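Local coordinates for SCO1 protein (Saccharomyces cerevisiae, PDB 2B7K) that is required for the accumulation of cytochrome c oxidase subunits 1 and 2 and is thought to act in mitochondrial copper transport or insertion, at residues A[66-71]-A[77-82]. Numbering follows the deposited sequence.
Sequences LWLNTL and ITLQPL
Leu79 sets its methyl CD1 against two leucines of helix 56-75, meeting CD1 of Leu71 at 3.6 Å and, less closely, CD2 of Leu68 at 4.1 Å. The two methyls of Leu68 divide their work: while CD2 faces Leu79, CD1 packs against CB and CG of Pro81, 3.9 Å from Pro81 CG. With CG set anti to its carbonyl carbon (chi1 -65°), Leu68 carries its methyls to Leu79 and Pro81 although its CB bond does not point at segment 77-82. Leu71 likewise splits its branches, sending CD2 to within 4.2 Å of Ile77 CD1. Near the helix end, Ile77 N donates a nearly straight bond (171°) to Leu71 O at 3.0 Å, reaching it from above the carbonyl plane. One water donates both to Leu68 O and, at 2.6 Å, to Ile77 O, bridging the two backbones. The contact closes the second half of the beta-alpha-beta unit of strand 44-49, helix 56-75 and strand 80-85 in this thioredoxin-like domain. Ile45 lies against Leu79 and Pro81, and Val175 of helix 169-180 against Leu71. Across this contact the side chains meet through aliphatic groups alone, while backbone and water bonds tie down the returning chain and supply partners for the carbonyls of Leu68, Leu71 and Ile77.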
ATOM      1  N   LEU A  66       3.338 -12.668   0.674  1.00 14.33           N
ATOM      2  CA  LEU A  66       2.655 -13.958   0.741  1.00 15.98           C
ATOM      3  C   LEU A  66       1.248 -13.797   0.182  1.00 15.22           C
ATOM      4  O   LEU A  66       0.775 -14.639  -0.584  1.00 14.33           O
ATOM      5  CB  LEU A  66       2.579 -14.454   2.185  1.00 24.28           C
ATOM      6  CG  LEU A  66       3.902 -14.848   2.850  1.00 27.70           C
ATOM      7  CD1 LEU A  66       3.618 -15.365   4.244  1.00 28.03           C
ATOM      8  CD2 LEU A  66       4.604 -15.919   2.021  1.00 27.40           C
ATOM      9  N   TRP A  67       0.584 -12.712   0.572  1.00 14.03           N
ATOM     10  CA  TRP A  67      -0.768 -12.432   0.093  1.00 13.84           C
ATOM     11  C   TRP A  67      -0.804 -12.291  -1.426  1.00 12.49           C
ATOM     12  O   TRP A  67      -1.630 -12.912  -2.100  1.00 12.84           O
ATOM     13  CB  TRP A  67      -1.309 -11.133   0.702  1.00 14.25           C
ATOM     14  CG  TRP A  67      -1.694 -11.198   2.159  1.00 14.17           C
ATOM     15  CD1 TRP A  67      -1.815 -12.311   2.936  1.00 15.04           C
ATOM     16  CD2 TRP A  67      -2.031 -10.085   2.993  1.00 15.66           C
ATOM     17  NE1 TRP A  67      -2.209 -11.960   4.213  1.00 16.89           N
ATOM     18  CE2 TRP A  67      -2.350 -10.598   4.272  1.00 18.16           C
ATOM     19  CE3 TRP A  67      -2.100  -8.698   2.782  1.00 17.90           C
ATOM     20  CZ2 TRP A  67      -2.728  -9.776   5.341  1.00 18.33           C
ATOM     21  CZ3 TRP A  67      -2.477  -7.877   3.844  1.00 19.83           C
ATOM     22  CH2 TRP A  67      -2.787  -8.422   5.108  1.00 19.21           C
ATOM     23  N   LEU A  68       0.074 -11.452  -1.964  1.00 12.43           N
ATOM     24  CA  LEU A  68       0.124 -11.231  -3.406  1.00 13.69           C
ATOM     25  C   LEU A  68       0.296 -12.517  -4.204  1.00 14.26           C
ATOM     26  O   LEU A  68      -0.413 -12.744  -5.188  1.00 12.54           O
ATOM     27  CB  LEU A  68       1.248 -10.259  -3.752  1.00 12.92           C
ATOM     28  CG  LEU A  68       1.040  -8.845  -3.198  1.00 14.57           C
ATOM     29  CD1 LEU A  68       2.284  -8.002  -3.449  1.00 15.76           C
ATOM     30  CD2 LEU A  68      -0.178  -8.212  -3.851  1.00 14.61           C
ATOM     31  N   ASN A  69       1.231 -13.361  -3.783  1.00 14.07           N
ATOM     32  CA  ASN A  69       1.465 -14.617  -4.489  1.00 15.30           C
ATOM     33  C   ASN A  69       0.292 -15.586  -4.384  1.00 14.07           C
ATOM     34  O   ASN A  69      -0.020 -16.287  -5.343  1.00 15.54           O
ATOM     35  CB  ASN A  69       2.748 -15.271  -3.980  1.00 20.13           C
ATOM     36  CG  ASN A  69       3.988 -14.676  -4.616  1.00 21.88           C
ATOM     37  OD1 ASN A  69       5.104 -14.877  -4.140  1.00 24.85           O
ATOM     38  ND2 ASN A  69       3.797 -13.944  -5.709  1.00 23.47           N
ATOM     39  N   THR A  70      -0.359 -15.629  -3.229  1.00 14.06           N
ATOM     40  CA  THR A  70      -1.505 -16.511  -3.053  1.00 14.02           C
ATOM     41  C   THR A  70      -2.655 -15.986  -3.907  1.00 14.88           C
ATOM     42  O   THR A  70      -3.366 -16.756  -4.555  1.00 13.35           O
ATOM     43  CB  THR A  70      -1.967 -16.546  -1.586  1.00 16.55           C
ATOM     44  OG1 THR A  70      -0.937 -17.126  -0.778  1.00 18.09           O
ATOM     45  CG2 THR A  70      -3.233 -17.364  -1.442  1.00 18.13           C
ATOM     46  N   LEU A  71      -2.830 -14.666  -3.908  1.00 13.28           N
ATOM     47  CA  LEU A  71      -3.907 -14.053  -4.679  1.00 15.61           C
ATOM     48  C   LEU A  71      -3.796 -14.344  -6.170  1.00 15.51           C
ATOM     49  O   LEU A  71      -4.771 -14.735  -6.813  1.00 17.58           O
ATOM     50  CB  LEU A  71      -3.926 -12.538  -4.440  1.00 14.57           C
ATOM     51  CG  LEU A  71      -4.540 -12.147  -3.092  1.00 16.45           C
ATOM     52  CD1 LEU A  71      -4.240 -10.690  -2.775  1.00 16.66           C
ATOM     53  CD2 LEU A  71      -6.049 -12.391  -3.146  1.00 14.13           C
ATOM     54  N   ILE A  77      -5.976 -13.116  -9.022  1.00 17.19           N
ATOM     55  CA  ILE A  77      -6.214 -11.721  -8.677  1.00 17.21           C
ATOM     56  C   ILE A  77      -4.883 -10.989  -8.645  1.00 17.73           C
ATOM     57  O   ILE A  77      -3.923 -11.470  -8.044  1.00 18.25           O
ATOM     58  CB  ILE A  77      -6.885 -11.593  -7.282  1.00 21.12           C
ATOM     59  CG1 ILE A  77      -8.340 -12.060  -7.358  1.00 23.35           C
ATOM     60  CG2 ILE A  77      -6.799 -10.151  -6.783  1.00 24.01           C
ATOM     61  CD1 ILE A  77      -9.055 -12.083  -6.009  1.00 20.87           C
ATOM     62  N   THR A  78      -4.833  -9.831  -9.294  1.00 21.39           N
ATOM     63  CA  THR A  78      -3.621  -9.019  -9.324  1.00 24.01           C
ATOM     64  C   THR A  78      -3.909  -7.641  -8.726  1.00 23.92           C
ATOM     65  O   THR A  78      -4.747  -6.898  -9.235  1.00 25.55           O
ATOM     66  CB  THR A  78      -3.111  -8.818 -10.768  1.00 39.07           C
ATOM     67  OG1 THR A  78      -2.858 -10.091 -11.372  1.00 40.75           O
ATOM     68  CG2 THR A  78      -1.826  -7.999 -10.769  1.00 41.17           C
ATOM     69  N   LEU A  79      -3.221  -7.306  -7.641  1.00 22.14           N
ATOM     70  CA  LEU A  79      -3.414  -6.010  -7.003  1.00 21.08           C
ATOM     71  C   LEU A  79      -2.281  -5.060  -7.378  1.00 20.44           C
ATOM     72  O   LEU A  79      -1.274  -5.472  -7.960  1.00 22.24           O
ATOM     73  CB  LEU A  79      -3.429  -6.150  -5.478  1.00 19.45           C
ATOM     74  CG  LEU A  79      -4.401  -7.116  -4.800  1.00 21.25           C
ATOM     75  CD1 LEU A  79      -4.125  -7.108  -3.300  1.00 20.24           C
ATOM     76  CD2 LEU A  79      -5.845  -6.713  -5.077  1.00 21.51           C
ATOM     77  N   GLN A  80      -2.469  -3.784  -7.050  1.00 14.15           N
ATOM     78  CA  GLN A  80      -1.456  -2.755  -7.271  1.00 13.36           C
ATOM     79  C   GLN A  80      -0.935  -2.447  -5.869  1.00 11.68           C
ATOM     80  O   GLN A  80      -1.511  -1.627  -5.156  1.00 12.54           O
ATOM     81  CB  GLN A  80      -2.063  -1.478  -7.872  1.00 14.12           C
ATOM     82  CG  GLN A  80      -1.060  -0.314  -7.895  1.00 15.71           C
ATOM     83  CD  GLN A  80      -1.532   0.887  -8.694  1.00 17.74           C
ATOM     84  OE1 GLN A  80      -0.858   1.319  -9.632  1.00 20.24           O
ATOM     85  NE2 GLN A  80      -2.684   1.439  -8.322  1.00 16.54           N
ATOM     86  N   PRO A  81       0.148  -3.118  -5.450  1.00 13.06           N
ATOM     87  CA  PRO A  81       0.716  -2.892  -4.118  1.00 14.68           C
ATOM     88  C   PRO A  81       1.606  -1.664  -4.086  1.00 14.23           C
ATOM     89  O   PRO A  81       2.496  -1.504  -4.928  1.00 13.73           O
ATOM     90  CB  PRO A  81       1.477  -4.185  -3.844  1.00 14.17           C
ATOM     91  CG  PRO A  81       1.960  -4.570  -5.197  1.00 14.89           C
ATOM     92  CD  PRO A  81       0.821  -4.237  -6.133  1.00 15.56           C
ATOM     93  N   LEU A  82       1.362  -0.801  -3.104  1.00 12.26           N
ATOM     94  CA  LEU A  82       2.115   0.440  -2.976  1.00 11.35           C
ATOM     95  C   LEU A  82       2.688   0.606  -1.580  1.00 11.29           C
ATOM     96  O   LEU A  82       1.981   0.421  -0.590  1.00 13.45           O
ATOM     97  CB  LEU A  82       1.199   1.634  -3.279  1.00 11.02           C
ATOM     98  CG  LEU A  82       0.500   1.595  -4.642  1.00 13.54           C
ATOM     99  CD1 LEU A  82      -0.576   2.676  -4.711  1.00 13.39           C
ATOM    100  CD2 LEU A  82       1.539   1.789  -5.737  1.00 13.37           C
TER
HETATM  101  O   HOH W   1      -2.055 -10.545  -6.414  1.00 28.38           O